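Local structure of extracellular solute-binding protein, family 5 (Chelativorans sp., 6WM6) at residues T59-T64 and E213-S218; G220-E225 and D250-R255; V224-F227 and V233-V236. The protein binds EDTA and other aminopolycarboxylates in the periplasm and probably delivers them to an ABC transporter for uptake. All blocks are in the same frame, centred on the assembly; numbering follows the deposited sequence.

How the interactions relate
Interaction 1 ties two loops together, whereas interactions 2 and 3 lie in a four-stranded mixed sheet and share Val224 and Glu225 of strand 222-228. Interaction 3 is that strand's direct hairpin pairing with strand 232-237, held by backbone hydrogen bonds. Interaction 2 reaches over the middle strand to strand 251-256, so it depends on side chains: buried Tyr222 and Leu252 on one face, a salt bridge on the more exposed one. Interaction 1 is aromatic and aliphatic packing against the sheet, where Val214 meets Val224 and Phe227. All three are partly buried: in interaction 1 Trp61 and Pro215 are buried and Val214 exposed; in interaction 3 Val233 to Leu235 are buried, Glu225 and Ser226 exposed.

Interaction 1 (T59-T64 and E213-S218); sequences TNWNVT and EVPAWS
Trp61 lays one face of its indole over the backbone and ring carbons of Val214 and Pro215, a pair of CH-pi contacts that fastens two irregular loops of this solute-binding protein to each other. One loop runs from strand 49-54 to helix 71-77, the other from helix 202-212 to strand 222-228. Val214 CA sits above the five-membered ring, 4.0 Å from its centroid and 15° off the normal. Pro215 CD stands over the six-membered ring at 3.8 Å from the centroid, shifted toward the rim. Both donors come to the same face, and proline suits the place because its CD is a CH2 next to the ring nitrogen, with polarised hydrogens that can meet the pi cloud. The valine side chain runs alongside the indole, its CG2 lying 3.9 Å from Trp61 NE1. With CG turned anti to the carbonyl carbon (chi1 -68°), the indole swings across to the second loop. Beyond the pair, Val76 and Thr77 of helix 71-77 touch the tryptophan, and Phe227 stands edge-to-face with it. The indole's own loop is shaped by an Asx turn: the carboxamide of Asn60 bends back to its chain two residues on, where the backbone N of Asn62 gives its hydrogen to Asn60 OD1 at 2.8 Å, in the carbonyl plane.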
loop_
_atom_site.group_PDB
_atom_site.type_symbol
_atom_site.label_atom_id
_atom_site.label_comp_id
_atom_site.label_asym_id
_atom_site.label_seq_id
_atom_site.Cartn_x
_atom_site.Cartn_y
_atom_site.Cartn_z
ATOM N N THR A 59 6.440 11.006 13.673
ATOM C CA THR A 59 7.799 11.100 14.193
ATOM C C THR A 59 8.847 11.097 13.095
ATOM O O THR A 59 10.025 11.325 13.383
ATOM C CB THR A 59 8.087 9.944 15.168
ATOM O OG1 THR A 59 7.820 8.700 14.525
ATOM C CG2 THR A 59 7.198 10.084 16.397
ATOM N N ASN A 60 8.443 10.867 11.856
ATOM C CA ASN A 60 9.327 10.852 10.695
ATOM C C ASN A 60 8.521 11.457 9.555
ATOM O O ASN A 60 7.403 11.021 9.292
ATOM C CB ASN A 60 9.762 9.413 10.377
ATOM C CG ASN A 60 10.800 9.342 9.270
ATOM O OD1 ASN A 60 10.609 9.895 8.170
ATOM N ND2 ASN A 60 11.878 8.634 9.523
ATOM N N TRP A 61 9.079 12.480 8.912
ATOM C CA TRP A 61 8.395 13.268 7.915
ATOM C C TRP A 61 8.797 12.882 6.500
ATOM O O TRP A 61 8.354 13.535 5.551
ATOM C CB TRP A 61 8.677 14.755 8.128
ATOM C CG TRP A 61 8.065 15.265 9.379
ATOM C CD1 TRP A 61 8.627 15.262 10.625
ATOM C CD2 TRP A 61 6.772 15.854 9.507
ATOM N NE1 TRP A 61 7.747 15.809 11.527
ATOM C CE2 TRP A 61 6.602 16.175 10.865
ATOM C CE3 TRP A 61 5.736 16.135 8.610
ATOM C CZ2 TRP A 61 5.436 16.773 11.345
ATOM C CZ3 TRP A 61 4.590 16.726 9.089
ATOM C CH2 TRP A 61 4.447 17.037 10.443
ATOM N N ASN A 62 9.591 11.825 6.350
ATOM C CA ASN A 62 10.166 11.422 5.071
ATOM C C ASN A 62 9.562 10.079 4.680
ATOM O O ASN A 62 10.032 9.017 5.104
ATOM C CB ASN A 62 11.687 11.360 5.213
ATOM C CG ASN A 62 12.383 10.907 3.959
ATOM O OD1 ASN A 62 11.750 10.537 2.949
ATOM N ND2 ASN A 62 13.729 10.943 4.003
ATOM N N VAL A 63 8.528 10.122 3.845
ATOM C CA VAL A 63 7.779 8.909 3.509
ATOM C C VAL A 63 8.636 7.893 2.779
ATOM O O VAL A 63 8.295 6.702 2.743
ATOM C CB VAL A 63 6.510 9.270 2.711
ATOM C CG1 VAL A 63 6.832 9.632 1.277
ATOM C CG2 VAL A 63 5.506 8.121 2.780
ATOM N N THR A 64 9.719 8.332 2.136
ATOM C CA THR A 64 10.594 7.443 1.389
ATOM C C THR A 64 11.558 6.682 2.283
ATOM O O THR A 64 12.237 5.756 1.810
ATOM C CB THR A 64 11.340 8.152 0.260
ATOM O OG1 THR A 64 12.420 8.946 0.785
ATOM C CG2 THR A 64 10.393 9.045 -0.546
ATOM N N GLU A 213 12.935 16.695 11.142
ATOM C CA GLU A 213 12.454 18.058 11.272
ATOM C C GLU A 213 11.068 18.217 10.671
ATOM O O GLU A 213 10.764 17.641 9.626
ATOM C CB GLU A 213 13.398 19.039 10.585
ATOM C CG GLU A 213 14.822 19.052 11.128
ATOM C CD GLU A 213 14.874 19.354 12.614
ATOM O OE1 GLU A 213 15.518 18.581 13.355
ATOM O OE2 GLU A 213 14.263 20.358 13.042
ATOM N N VAL A 214 10.234 19.006 11.328
ATOM C CA VAL A 214 8.959 19.402 10.713
ATOM C C VAL A 214 9.284 20.228 9.479
ATOM O O VAL A 214 10.068 21.199 9.570
ATOM C CB VAL A 214 8.117 20.213 11.712
ATOM C CG1 VAL A 214 6.774 20.586 11.085
ATOM C CG2 VAL A 214 7.899 19.421 13.003
ATOM N N PRO A 215 8.754 19.897 8.311
ATOM C CA PRO A 215 9.204 20.603 7.101
ATOM C C PRO A 215 8.690 22.033 7.091
ATOM O O PRO A 215 7.493 22.268 7.277
ATOM C CB PRO A 215 8.610 19.772 5.956
ATOM C CG PRO A 215 7.473 18.987 6.599
ATOM C CD PRO A 215 7.891 18.740 8.006
ATOM N N ALA A 216 9.597 22.978 6.841
ATOM C CA ALA A 216 9.251 24.382 6.673
ATOM C C ALA A 216 8.999 24.745 5.215
ATOM O O ALA A 216 8.446 25.812 4.934
ATOM C CB ALA A 216 10.366 25.268 7.236
ATOM N N TRP A 217 9.340 23.855 4.299
ATOM C CA TRP A 217 9.290 24.068 2.861
ATOM C C TRP A 217 8.098 23.333 2.258
ATOM O O TRP A 217 7.467 22.483 2.882
ATOM C CB TRP A 217 10.597 23.513 2.245
ATOM C CG TRP A 217 10.889 22.116 2.733
ATOM C CD1 TRP A 217 11.712 21.778 3.774
ATOM C CD2 TRP A 217 10.325 20.892 2.256
ATOM N NE1 TRP A 217 11.695 20.423 3.964
ATOM C CE2 TRP A 217 10.863 19.846 3.044
ATOM C CE3 TRP A 217 9.441 20.568 1.223
ATOM C CZ2 TRP A 217 10.519 18.504 2.836
ATOM C CZ3 TRP A 217 9.103 19.218 1.024
ATOM C CH2 TRP A 217 9.650 18.220 1.827
ATOM N N SER A 218 7.810 23.670 1.001
ATOM C CA SER A 218 6.792 22.960 0.253
ATOM C C SER A 218 7.021 23.131 -1.236
ATOM O O SER A 218 7.506 24.169 -1.684
ATOM C CB SER A 218 5.398 23.511 0.593
ATOM O OG SER A 218 4.435 22.914 -0.252
#

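Interaction 2 (G220-E225 and D250-R255); sequences GPYMVE and DKLKFR
Lys251 NZ and Glu225 OE1 form a salt bridge 3.0 Å long, spanning two strands that are not neighbours in their sheet. The ammonium meets the carboxylate on the syn lone pair of OE1, the side facing the other oxygen. A water also lies at Glu225 OE2 and has a weak bond from Lys251 NZ. Reach explains the choice of residues: the glutamate chain is extended, with CG anti to the backbone N (chi1 -179°), and the lysine is extended beyond CG, so that although its CB points away from the other strand, its amine comes back to it. With Lys251 replaced by an alanine, the Glu225 carboxylate is likely to lose its cationic mate and be less firmly fixed in its rotation. Thr234, on the strand between, lies beneath the bridge and touches both partners, while Glu49 packs against the lysine from the strand on its other side.

On the opposite face the contact is apolar. There Leu252 and Tyr222 cross at about a right angle, and the leucine lies over one face of the phenol ring: its CB is 4.3 Å from the ring centroid and 13° off the normal, a CH-pi contact, while Leu252 CD2 comes within 4.1 Å of Tyr222 CD2. The flat ring gives Leu252 CB and its CD2 methyl a surface to rest on. The phenol oxygen is anchored further out, where Tyr222 OH is hydrogen-bonded to the backbone N of Leu249, and Leu235 of the middle strand packs on the Tyr222 side chain near its root. All this belongs to a four-stranded mixed sheet ordered 49-54, 251-256, 232-237, 222-228, whose faces differ here: Glu225 and Lys251 on one, Tyr222 and Leu252 on the other.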
loop_
_atom_site.group_PDB
_atom_site.type_symbol
_atom_site.label_atom_id
_atom_site.label_comp_id
_atom_site.label_asym_id
_atom_site.label_seq_id
_atom_site.Cartn_x
_atom_site.Cartn_y
_atom_site.Cartn_z
ATOM N N GLY A 220 4.169 22.005 -2.999
ATOM C CA GLY A 220 2.784 21.661 -3.265
ATOM C C GLY A 220 1.837 22.775 -2.885
ATOM O O GLY A 220 2.252 23.901 -2.582
ATOM N N PRO A 221 0.540 22.471 -2.839
ATOM C CA PRO A 221 -0.461 23.526 -2.606
ATOM C C PRO A 221 -0.490 24.042 -1.181
ATOM O O PRO A 221 -0.942 25.172 -0.973
ATOM C CB PRO A 221 -1.792 22.845 -2.999
ATOM C CG PRO A 221 -1.506 21.371 -2.840
ATOM C CD PRO A 221 -0.079 21.212 -3.300
ATOM N N TYR A 222 -0.020 23.250 -0.218
ATOM C CA TYR A 222 -0.061 23.603 1.195
ATOM C C TYR A 222 1.340 23.517 1.800
ATOM O O TYR A 222 2.252 22.938 1.202
ATOM C CB TYR A 222 -1.058 22.688 1.951
ATOM C CG TYR A 222 -2.511 22.989 1.599
ATOM C CD1 TYR A 222 -3.191 24.014 2.212
ATOM C CD2 TYR A 222 -3.178 22.239 0.649
ATOM C CE1 TYR A 222 -4.486 24.312 1.886
ATOM C CE2 TYR A 222 -4.494 22.512 0.319
ATOM C CZ TYR A 222 -5.136 23.557 0.940
ATOM O OH TYR A 222 -6.445 23.887 0.618
ATOM N N MET A 223 1.500 24.109 2.977
ATOM C CA MET A 223 2.751 24.035 3.717
ATOM C C MET A 223 2.431 24.012 5.199
ATOM O O MET A 223 1.395 24.515 5.612
ATOM C CB MET A 223 3.661 25.213 3.347
ATOM C CG MET A 223 3.158 26.580 3.791
ATOM S SD MET A 223 4.061 27.926 2.983
ATOM C CE MET A 223 5.761 27.533 3.346
ATOM N N VAL A 224 3.332 23.450 5.996
ATOM C CA VAL A 224 3.079 23.315 7.429
ATOM C C VAL A 224 3.237 24.661 8.124
ATOM O O VAL A 224 4.283 25.328 8.008
ATOM C CB VAL A 224 4.001 22.251 8.040
ATOM C CG1 VAL A 224 3.750 22.142 9.563
ATOM C CG2 VAL A 224 3.785 20.919 7.390
ATOM N N GLU A 225 2.201 25.070 8.843
ATOM C CA GLU A 225 2.235 26.213 9.746
ATOM C C GLU A 225 2.696 25.821 11.146
ATOM O O GLU A 225 3.483 26.558 11.754
ATOM C CB GLU A 225 0.854 26.872 9.815
ATOM C CG GLU A 225 0.788 28.102 10.717
ATOM C CD GLU A 225 -0.605 28.699 10.793
ATOM O OE1 GLU A 225 -1.509 28.061 11.375
ATOM O OE2 GLU A 225 -0.810 29.811 10.249
ATOM N N ASP A 250 -8.289 27.890 3.764
ATOM C CA ASP A 250 -7.389 28.691 4.586
ATOM C C ASP A 250 -6.505 27.812 5.453
ATOM O O ASP A 250 -5.350 28.160 5.698
ATOM C CB ASP A 250 -8.195 29.634 5.482
ATOM C CG ASP A 250 -8.922 30.704 4.697
ATOM O OD1 ASP A 250 -8.313 31.284 3.783
ATOM O OD2 ASP A 250 -10.108 30.943 4.999
ATOM N N LYS A 251 -7.026 26.682 5.932
ATOM C CA LYS A 251 -6.230 25.721 6.668
ATOM C C LYS A 251 -6.693 24.312 6.341
ATOM O O LYS A 251 -7.891 24.048 6.174
ATOM C CB LYS A 251 -6.291 25.931 8.191
ATOM C CG LYS A 251 -5.848 27.319 8.622
ATOM C CD LYS A 251 -5.384 27.342 10.071
ATOM C CE LYS A 251 -5.047 28.767 10.501
ATOM N NZ LYS A 251 -4.422 28.813 11.853
ATOM N N LEU A 252 -5.718 23.407 6.243
ATOM C CA LEU A 252 -5.929 21.969 6.127
ATOM C C LEU A 252 -5.221 21.345 7.321
ATOM O O LEU A 252 -4.015 21.578 7.526
ATOM C CB LEU A 252 -5.322 21.451 4.823
ATOM C CG LEU A 252 -5.304 19.932 4.671
ATOM C CD1 LEU A 252 -6.710 19.354 4.711
ATOM C CD2 LEU A 252 -4.598 19.574 3.356
ATOM N N LYS A 253 -5.961 20.616 8.140
ATOM C CA LYS A 253 -5.448 20.089 9.390
ATOM C C LYS A 253 -5.547 18.573 9.394
ATOM O O LYS A 253 -6.514 17.998 8.878
ATOM C CB LYS A 253 -6.247 20.652 10.580
ATOM C CG LYS A 253 -5.987 22.133 10.813
ATOM C CD LYS A 253 -6.943 22.741 11.818
ATOM C CE LYS A 253 -6.521 24.166 12.115
ATOM N NZ LYS A 253 -7.494 24.835 13.019
ATOM N N PHE A 254 -4.539 17.922 9.985
ATOM C CA PHE A 254 -4.560 16.483 10.238
ATOM C C PHE A 254 -4.537 16.291 11.742
ATOM O O PHE A 254 -3.560 16.672 12.403
ATOM C CB PHE A 254 -3.388 15.810 9.538
ATOM C CG PHE A 254 -3.462 15.894 8.047
ATOM C CD1 PHE A 254 -4.284 15.032 7.335
ATOM C CD2 PHE A 254 -2.726 16.837 7.365
ATOM C CE1 PHE A 254 -4.362 15.102 5.963
ATOM C CE2 PHE A 254 -2.788 16.906 5.966
ATOM C CZ PHE A 254 -3.604 16.052 5.276
ATOM N N ARG A 255 -5.627 15.759 12.278
ATOM C CA ARG A 255 -5.782 15.548 13.709
ATOM C C ARG A 255 -5.428 14.105 14.038
ATOM O O ARG A 255 -5.984 13.176 13.451
ATOM C CB ARG A 255 -7.228 15.831 14.104
ATOM C CG ARG A 255 -7.550 15.559 15.574
ATOM C CD ARG A 255 -7.093 16.673 16.485
ATOM N NE ARG A 255 -7.662 16.492 17.824
ATOM C CZ ARG A 255 -6.991 16.040 18.879
ATOM N NH1 ARG A 255 -5.709 15.731 18.785
ATOM N NH2 ARG A 255 -7.618 15.906 20.041
HETATM O O HOH W 1 -2.807 31.387 10.421
#

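Interaction 3 (V224-F227 and V233-V236); sequences VESF and VTLV
A classic beta bulge sets Glu225 and Ser226 together against Thr234, so that one carbonyl serves two amides. Thr234 O accepts from Glu225 N at 2.8 Å and from Ser226 N at 3.3 Å, both donors lying in the carbonyl plane and the second on a lone pair. The extra residue is absorbed by Glu225, whose backbone has a helix-like psi of -43° in place of the extended value of a regular strand. Past the bulge, pairing becomes regular again: Thr234 N donates to Ser226 O at 3.0 Å.

The two strands, antiparallel at 166°, form the beta hairpin 222-228/232-237, and strand 222-228 is the outermost of its sheet within this chain. The bulge shifts the register by one between the non-hydrogen-bonded pair Val224 and Leu235, whose side chains diverge, and the hydrogen-bonded pair Ser226 and Thr234. On the face of that second pair the two hydroxyls share a water, which lies 2.8 Å from Ser226 OG and the same distance from Thr234 OG1. The serine reaches it with OG between the backbone N and the carbonyl carbon (chi1 65°), a rotamer a short hydroxyl accepts easily. Thr234 turns its methyl the other way, toward the carboxylate of Glu225, which is paired with Lys251, and Val236 CG1 packs against that same group, 3.6 Å from Glu225 OE2. On the reverse face Val233 and Phe227 form a non-hydrogen-bonded pair; beta-branched valine favours the extended backbone and offers CG2 to the ring, 3.7 Å from Phe227 CD1. Ile256 and Val214 also touch the phenylalanine side chain.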
loop_
_atom_site.group_PDB
_atom_site.type_symbol
_atom_site.label_atom_id
_atom_site.label_comp_id
_atom_site.label_asym_id
_atom_site.label_seq_id
_atom_site.Cartn_x
_atom_site.Cartn_y
_atom_site.Cartn_z
ATOM N N VAL A 224 3.332 23.450 5.996
ATOM C CA VAL A 224 3.079 23.315 7.429
ATOM C C VAL A 224 3.237 24.661 8.124
ATOM O O VAL A 224 4.283 25.328 8.008
ATOM C CB VAL A 224 4.001 22.251 8.040
ATOM C CG1 VAL A 224 3.750 22.142 9.563
ATOM C CG2 VAL A 224 3.785 20.919 7.390
ATOM N N GLU A 225 2.201 25.070 8.843
ATOM C CA GLU A 225 2.235 26.213 9.746
ATOM C C GLU A 225 2.696 25.821 11.146
ATOM O O GLU A 225 3.483 26.558 11.754
ATOM C CB GLU A 225 0.854 26.872 9.815
ATOM C CG GLU A 225 0.788 28.102 10.717
ATOM C CD GLU A 225 -0.605 28.699 10.793
ATOM O OE1 GLU A 225 -1.509 28.061 11.375
ATOM O OE2 GLU A 225 -0.810 29.811 10.249
ATOM N N SER A 226 2.209 24.699 11.680
ATOM C CA SER A 226 2.595 24.257 13.005
ATOM C C SER A 226 2.361 22.763 13.153
ATOM O O SER A 226 1.574 22.152 12.418
ATOM C CB SER A 226 1.817 24.993 14.107
ATOM O OG SER A 226 0.435 24.675 14.032
ATOM N N PHE A 227 3.055 22.182 14.125
ATOM C CA PHE A 227 2.890 20.789 14.497
ATOM C C PHE A 227 2.863 20.680 16.009
ATOM O O PHE A 227 3.824 21.085 16.678
ATOM C CB PHE A 227 4.019 19.923 13.946
ATOM C CG PHE A 227 3.945 18.489 14.361
ATOM C CD1 PHE A 227 2.795 17.745 14.136
ATOM C CD2 PHE A 227 5.032 17.871 14.974
ATOM C CE1 PHE A 227 2.724 16.416 14.512
ATOM C CE2 PHE A 227 4.969 16.544 15.340
ATOM C CZ PHE A 227 3.819 15.811 15.105
ATOM N N VAL A 233 -1.414 18.463 13.030
ATOM C CA VAL A 233 -0.629 19.121 11.980
ATOM C C VAL A 233 -1.524 20.177 11.357
ATOM O O VAL A 233 -2.636 19.857 10.913
ATOM C CB VAL A 233 -0.188 18.117 10.905
ATOM C CG1 VAL A 233 0.832 18.779 9.971
ATOM C CG2 VAL A 233 0.374 16.844 11.509
ATOM N N THR A 234 -1.064 21.419 11.313
ATOM C CA THR A 234 -1.803 22.509 10.686
ATOM C C THR A 234 -1.057 22.975 9.452
ATOM O O THR A 234 0.093 23.419 9.554
ATOM C CB THR A 234 -2.009 23.663 11.664
ATOM O OG1 THR A 234 -2.770 23.182 12.776
ATOM C CG2 THR A 234 -2.779 24.775 10.993
ATOM N N LEU A 235 -1.717 22.901 8.297
ATOM C CA LEU A 235 -1.180 23.403 7.038
ATOM C C LEU A 235 -1.965 24.614 6.555
ATOM O O LEU A 235 -3.165 24.756 6.837
ATOM C CB LEU A 235 -1.220 22.339 5.944
ATOM C CG LEU A 235 -0.406 21.076 6.192
ATOM C CD1 LEU A 235 -1.079 20.115 7.094
ATOM C CD2 LEU A 235 -0.107 20.389 4.854
ATOM N N VAL A 236 -1.284 25.489 5.827
ATOM C CA VAL A 236 -1.870 26.685 5.226
ATOM C C VAL A 236 -1.452 26.710 3.767
ATOM O O VAL A 236 -0.515 26.004 3.370
ATOM C CB VAL A 236 -1.395 27.975 5.955
ATOM C CG1 VAL A 236 -1.925 27.981 7.390
ATOM C CG2 VAL A 236 0.137 28.079 5.918
HETATM O O HOH W 2 -0.898 22.292 14.667
#